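Local coordinates for cytolethal distending toxin protein C (PDB 1SR4) that forms, with subunits A and B, the cytolethal distending toxin of Haemophilus ducreyi, has a ricin-type beta-trefoil fold and probably binds carbohydrate, at residues 56-67 with 87-98. Residues are numbered along the deposited sequence; the frame is centred on the assembly and turned at random.
Sequences YEKLRDGGTLVQ and CKDTDHTVFNLI
Val66 and Phe95 exchange two backbone hydrogen bonds, as do Thr64 and Leu97, pairing strands 64-67 and 95-98 as antiparallel neighbours in the ricin-type beta-trefoil of this subunit. The buried part of the contact is here. On one face the methyls of the beta-branched Val66 meet Leu97, with Val66 CG2 4.0 Å from Leu97 CG and the two side chains crossing at about a right angle; on the other, Leu65 CD2 rests 3.8 Å from Asn96 CB. Asn96 suits its place because its amide serves the tight type I' turn from Arg60 to Gly63: CG lies anti to the backbone N (chi1 -178°), which brings Asn96 ND2 to within 2.9 Å of Arg60 O. That oxygen is gripped twice, by Asn96 ND2 and Gly63 N from opposite faces of its plane. Glycine suits position 63 because its bare CA lies 3.2 Å from Asn96 OD1, close against the other strand.

The other buried anchor is Gln67. Beyond CG its chain is extended (chi2 177°), reaching the loop and short helix 90-93, where Gln67 NE2 donates to Cys87 O and to Thr93 OG1, both 2.9 Å away and near the amide plane. Thr93 OG1 in turn donates to Asp89 O, and Cys87 is fixed by its disulfide to Cys76.

The looser side is the partly exposed Leu59-Arg60 turn, where one water joins Leu59 O to Asn96 ND2. Arg60 forms a salt bridge with Glu57 and faces Ser50 of the toxin B subunit. The buried Tyr56 ring extends to the partly exposed start of helix 90-93, both partners at its edge: Thr90 OG1 lies 2.7 Å from Tyr56 OH, which donates to the anti lone pair of Asp91 OD1 at 2.6 Å, ring and carboxylate planes 69° apart.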
loop_
_atom_site.group_PDB
_atom_site.type_symbol
_atom_site.label_atom_id
_atom_site.label_comp_id
_atom_site.label_asym_id
_atom_site.label_seq_id
_atom_site.Cartn_x
_atom_site.Cartn_y
_atom_site.Cartn_z
ATOM N N TYR C 56 -20.114 19.129 -3.863
ATOM C CA TYR C 56 -20.717 17.798 -3.938
ATOM C C TYR C 56 -20.682 17.054 -2.605
ATOM O O TYR C 56 -20.676 15.817 -2.579
ATOM C CB TYR C 56 -19.993 16.951 -5.004
ATOM C CG TYR C 56 -19.876 17.610 -6.366
ATOM C CD1 TYR C 56 -21.004 17.866 -7.138
ATOM C CD2 TYR C 56 -18.639 18.003 -6.866
ATOM C CE1 TYR C 56 -20.909 18.510 -8.381
ATOM C CE2 TYR C 56 -18.528 18.649 -8.110
ATOM C CZ TYR C 56 -19.666 18.903 -8.858
ATOM O OH TYR C 56 -19.567 19.581 -10.059
ATOM N N GLU C 57 -20.676 17.779 -1.497
ATOM C CA GLU C 57 -20.607 17.092 -0.216
ATOM C C GLU C 57 -21.864 16.337 0.206
ATOM O O GLU C 57 -21.766 15.350 0.928
ATOM C CB GLU C 57 -20.209 18.059 0.900
ATOM C CG GLU C 57 -18.796 18.583 0.741
ATOM C CD GLU C 57 -17.757 17.462 0.702
ATOM O OE1 GLU C 57 -17.595 16.788 1.736
ATOM O OE2 GLU C 57 -17.111 17.257 -0.360
ATOM N N LYS C 58 -23.033 16.762 -0.258
ATOM C CA LYS C 58 -24.251 16.091 0.175
ATOM C C LYS C 58 -24.336 14.606 -0.170
ATOM O O LYS C 58 -24.818 13.819 0.634
ATOM C CB LYS C 58 -25.491 16.832 -0.344
ATOM C CG LYS C 58 -25.953 16.475 -1.748
ATOM C CD LYS C 58 -27.445 16.799 -1.905
ATOM C CE LYS C 58 -28.008 16.336 -3.250
ATOM N NZ LYS C 58 -27.408 17.061 -4.409
ATOM N N LEU C 59 -23.848 14.215 -1.343
ATOM C CA LEU C 59 -23.892 12.810 -1.741
ATOM C C LEU C 59 -22.529 12.115 -1.719
ATOM O O LEU C 59 -22.380 11.027 -2.278
ATOM C CB LEU C 59 -24.505 12.695 -3.142
ATOM C CG LEU C 59 -25.903 13.325 -3.273
ATOM C CD1 LEU C 59 -26.401 13.222 -4.710
ATOM C CD2 LEU C 59 -26.866 12.619 -2.321
ATOM N N ARG C 60 -21.541 12.726 -1.066
ATOM C CA ARG C 60 -20.201 12.136 -1.038
ATOM C C ARG C 60 -20.180 10.771 -0.358
ATOM O O ARG C 60 -19.329 9.939 -0.648
ATOM C CB ARG C 60 -19.190 13.090 -0.389
ATOM C CG ARG C 60 -17.739 12.578 -0.419
ATOM C CD ARG C 60 -16.761 13.714 -0.158
ATOM N NE ARG C 60 -16.897 14.278 1.185
ATOM C CZ ARG C 60 -16.489 13.661 2.287
ATOM N NH1 ARG C 60 -15.928 12.457 2.197
ATOM N NH2 ARG C 60 -16.613 14.253 3.475
ATOM N N ASP C 61 -21.098 10.551 0.569
ATOM C CA ASP C 61 -21.207 9.237 1.190
ATOM C C ASP C 61 -19.862 8.764 1.751
ATOM O O ASP C 61 -19.525 7.577 1.678
ATOM C CB ASP C 61 -21.737 8.272 0.112
ATOM C CG ASP C 61 -22.284 6.960 0.675
ATOM O OD1 ASP C 61 -22.598 6.896 1.877
ATOM O OD2 ASP C 61 -22.423 5.989 -0.108
ATOM N N GLY C 62 -19.094 9.697 2.305
ATOM C CA GLY C 62 -17.809 9.346 2.886
ATOM C C GLY C 62 -16.709 8.858 1.948
ATOM O O GLY C 62 -15.689 8.358 2.414
ATOM N N GLY C 63 -16.894 8.995 0.638
ATOM C CA GLY C 63 -15.856 8.568 -0.288
ATOM C C GLY C 63 -14.872 9.698 -0.568
ATOM O O GLY C 63 -14.913 10.738 0.102
ATOM N N THR C 64 -13.995 9.497 -1.550
ATOM C CA THR C 64 -12.993 10.501 -1.915
ATOM C C THR C 64 -13.257 11.023 -3.324
ATOM O O THR C 64 -13.273 10.255 -4.282
ATOM C CB THR C 64 -11.573 9.897 -1.890
ATOM O OG1 THR C 64 -11.291 9.408 -0.574
ATOM C CG2 THR C 64 -10.531 10.946 -2.310
ATOM N N LEU C 65 -13.442 12.328 -3.455
ATOM C CA LEU C 65 -13.727 12.910 -4.763
ATOM C C LEU C 65 -12.460 13.024 -5.598
ATOM O O LEU C 65 -11.435 13.509 -5.122
ATOM C CB LEU C 65 -14.400 14.285 -4.591
ATOM C CG LEU C 65 -15.701 14.240 -3.774
ATOM C CD1 LEU C 65 -16.362 15.613 -3.806
ATOM C CD2 LEU C 65 -16.664 13.190 -4.338
ATOM N N VAL C 66 -12.531 12.550 -6.840
ATOM C CA VAL C 66 -11.385 12.585 -7.741
ATOM C C VAL C 66 -11.793 12.827 -9.188
ATOM O O VAL C 66 -12.973 12.924 -9.525
ATOM C CB VAL C 66 -10.590 11.234 -7.739
ATOM C CG1 VAL C 66 -10.182 10.840 -6.313
ATOM C CG2 VAL C 66 -11.438 10.127 -8.388
ATOM N N GLN C 67 -10.781 12.938 -10.035
ATOM C CA GLN C 67 -10.984 13.064 -11.464
ATOM C C GLN C 67 -9.921 12.143 -12.047
ATOM O O GLN C 67 -8.880 11.930 -11.431
ATOM C CB GLN C 67 -10.745 14.496 -11.949
ATOM C CG GLN C 67 -11.782 15.512 -11.483
ATOM C CD GLN C 67 -11.435 16.914 -11.952
ATOM O OE1 GLN C 67 -10.357 17.417 -11.650
ATOM N NE2 GLN C 67 -12.341 17.544 -12.702
ATOM N N CYS C 87 -11.661 19.063 -18.088
ATOM C CA CYS C 87 -11.646 18.796 -16.655
ATOM C C CYS C 87 -12.433 19.822 -15.845
ATOM O O CYS C 87 -12.917 19.508 -14.753
ATOM C CB CYS C 87 -10.201 18.682 -16.137
ATOM S SG CYS C 87 -9.264 17.222 -16.744
ATOM N N LYS C 88 -12.595 21.030 -16.385
ATOM C CA LYS C 88 -13.356 22.077 -15.694
ATOM C C LYS C 88 -14.861 21.777 -15.594
ATOM O O LYS C 88 -15.571 22.396 -14.792
ATOM C CB LYS C 88 -13.158 23.431 -16.387
ATOM C CG LYS C 88 -11.808 24.115 -16.111
ATOM C CD LYS C 88 -10.615 23.445 -16.826
ATOM C CE LYS C 88 -9.904 22.410 -15.946
ATOM N NZ LYS C 88 -8.585 21.955 -16.506
ATOM N N ASP C 89 -15.359 20.855 -16.413
ATOM C CA ASP C 89 -16.783 20.491 -16.354
ATOM C C ASP C 89 -16.919 19.461 -15.232
ATOM O O ASP C 89 -17.116 18.265 -15.470
ATOM C CB ASP C 89 -17.240 19.887 -17.690
ATOM C CG ASP C 89 -18.705 19.484 -17.681
ATOM O OD1 ASP C 89 -19.366 19.690 -16.647
ATOM O OD2 ASP C 89 -19.196 18.950 -18.704
ATOM N N THR C 90 -16.806 19.945 -14.004
ATOM C CA THR C 90 -16.842 19.089 -12.833
ATOM C C THR C 90 -18.078 18.204 -12.677
ATOM O O THR C 90 -17.964 17.087 -12.162
ATOM C CB THR C 90 -16.608 19.924 -11.545
ATOM O OG1 THR C 90 -17.642 20.905 -11.395
ATOM C CG2 THR C 90 -15.274 20.635 -11.624
ATOM N N ASP C 91 -19.246 18.678 -13.126
ATOM C CA ASP C 91 -20.470 17.876 -13.024
ATOM C C ASP C 91 -20.322 16.544 -13.765
ATOM O O ASP C 91 -20.950 15.550 -13.400
ATOM C CB ASP C 91 -21.670 18.621 -13.610
ATOM C CG ASP C 91 -22.236 19.677 -12.670
ATOM O OD1 ASP C 91 -21.662 19.920 -11.581
ATOM O OD2 ASP C 91 -23.276 20.267 -13.039
ATOM N N HIS C 92 -19.511 16.520 -14.816
ATOM C CA HIS C 92 -19.323 15.283 -15.576
ATOM C C HIS C 92 -17.985 14.607 -15.355
ATOM O O HIS C 92 -17.792 13.487 -15.805
ATOM C CB HIS C 92 -19.467 15.548 -17.071
ATOM C CG HIS C 92 -20.842 15.978 -17.476
ATOM N ND1 HIS C 92 -21.907 15.104 -17.542
ATOM C CD2 HIS C 92 -21.336 17.199 -17.789
ATOM C CE1 HIS C 92 -23.000 15.770 -17.873
ATOM N NE2 HIS C 92 -22.682 17.044 -18.027
ATOM N N THR C 93 -17.065 15.265 -14.664
ATOM C CA THR C 93 -15.737 14.683 -14.500
ATOM C C THR C 93 -15.327 14.310 -13.095
ATOM O O THR C 93 -14.329 13.604 -12.921
ATOM C CB THR C 93 -14.662 15.626 -15.058
ATOM O OG1 THR C 93 -14.681 16.854 -14.327
ATOM C CG2 THR C 93 -14.946 15.931 -16.532
ATOM N N VAL C 94 -16.073 14.772 -12.095
ATOM C CA VAL C 94 -15.717 14.450 -10.721
ATOM C C VAL C 94 -16.410 13.170 -10.276
ATOM O O VAL C 94 -17.643 13.055 -10.317
ATOM C CB VAL C 94 -16.061 15.594 -9.762
ATOM C CG1 VAL C 94 -15.756 15.182 -8.306
ATOM C CG2 VAL C 94 -15.234 16.842 -10.135
ATOM N N PHE C 95 -15.600 12.197 -9.876
ATOM C CA PHE C 95 -16.130 10.920 -9.426
ATOM C C PHE C 95 -15.784 10.699 -7.966
ATOM O O PHE C 95 -15.059 11.490 -7.369
ATOM C CB PHE C 95 -15.651 9.797 -10.348
ATOM C CG PHE C 95 -16.304 9.850 -11.698
ATOM C CD1 PHE C 95 -17.562 9.269 -11.906
ATOM C CD2 PHE C 95 -15.735 10.592 -12.728
ATOM C CE1 PHE C 95 -18.244 9.435 -13.111
ATOM C CE2 PHE C 95 -16.411 10.767 -13.944
ATOM C CZ PHE C 95 -17.676 10.184 -14.131
ATOM N N ASN C 96 -16.283 9.607 -7.407
ATOM C CA ASN C 96 -16.171 9.364 -5.977
ATOM C C ASN C 96 -15.725 7.939 -5.625
ATOM O O ASN C 96 -16.472 6.992 -5.841
ATOM C CB ASN C 96 -17.570 9.686 -5.427
ATOM C CG ASN C 96 -17.692 9.557 -3.931
ATOM O OD1 ASN C 96 -16.706 9.452 -3.207
ATOM N ND2 ASN C 96 -18.932 9.585 -3.452
ATOM N N LEU C 97 -14.522 7.802 -5.066
ATOM C CA LEU C 97 -13.981 6.489 -4.698
ATOM C C LEU C 97 -14.515 6.010 -3.352
ATOM O O LEU C 97 -14.359 6.675 -2.339
ATOM C CB LEU C 97 -12.442 6.523 -4.638
ATOM C CG LEU C 97 -11.670 7.052 -5.863
ATOM C CD1 LEU C 97 -10.154 6.865 -5.669
ATOM C CD2 LEU C 97 -12.130 6.309 -7.122
ATOM N N ILE C 98 -15.125 4.834 -3.367
ATOM C CA ILE C 98 -15.708 4.193 -2.184
ATOM C C ILE C 98 -14.852 2.947 -1.887
ATOM O O ILE C 98 -14.837 2.009 -2.678
ATOM C CB ILE C 98 -17.168 3.705 -2.476
ATOM C CG1 ILE C 98 -18.079 4.888 -2.847
ATOM C CG2 ILE C 98 -17.710 2.900 -1.286
ATOM C CD1 ILE C 98 -18.116 6.040 -1.821
HETATM O O HOH W 1 -21.276 10.600 -5.025
HETATM O O HOH W 2 -12.158 6.855 -0.384
#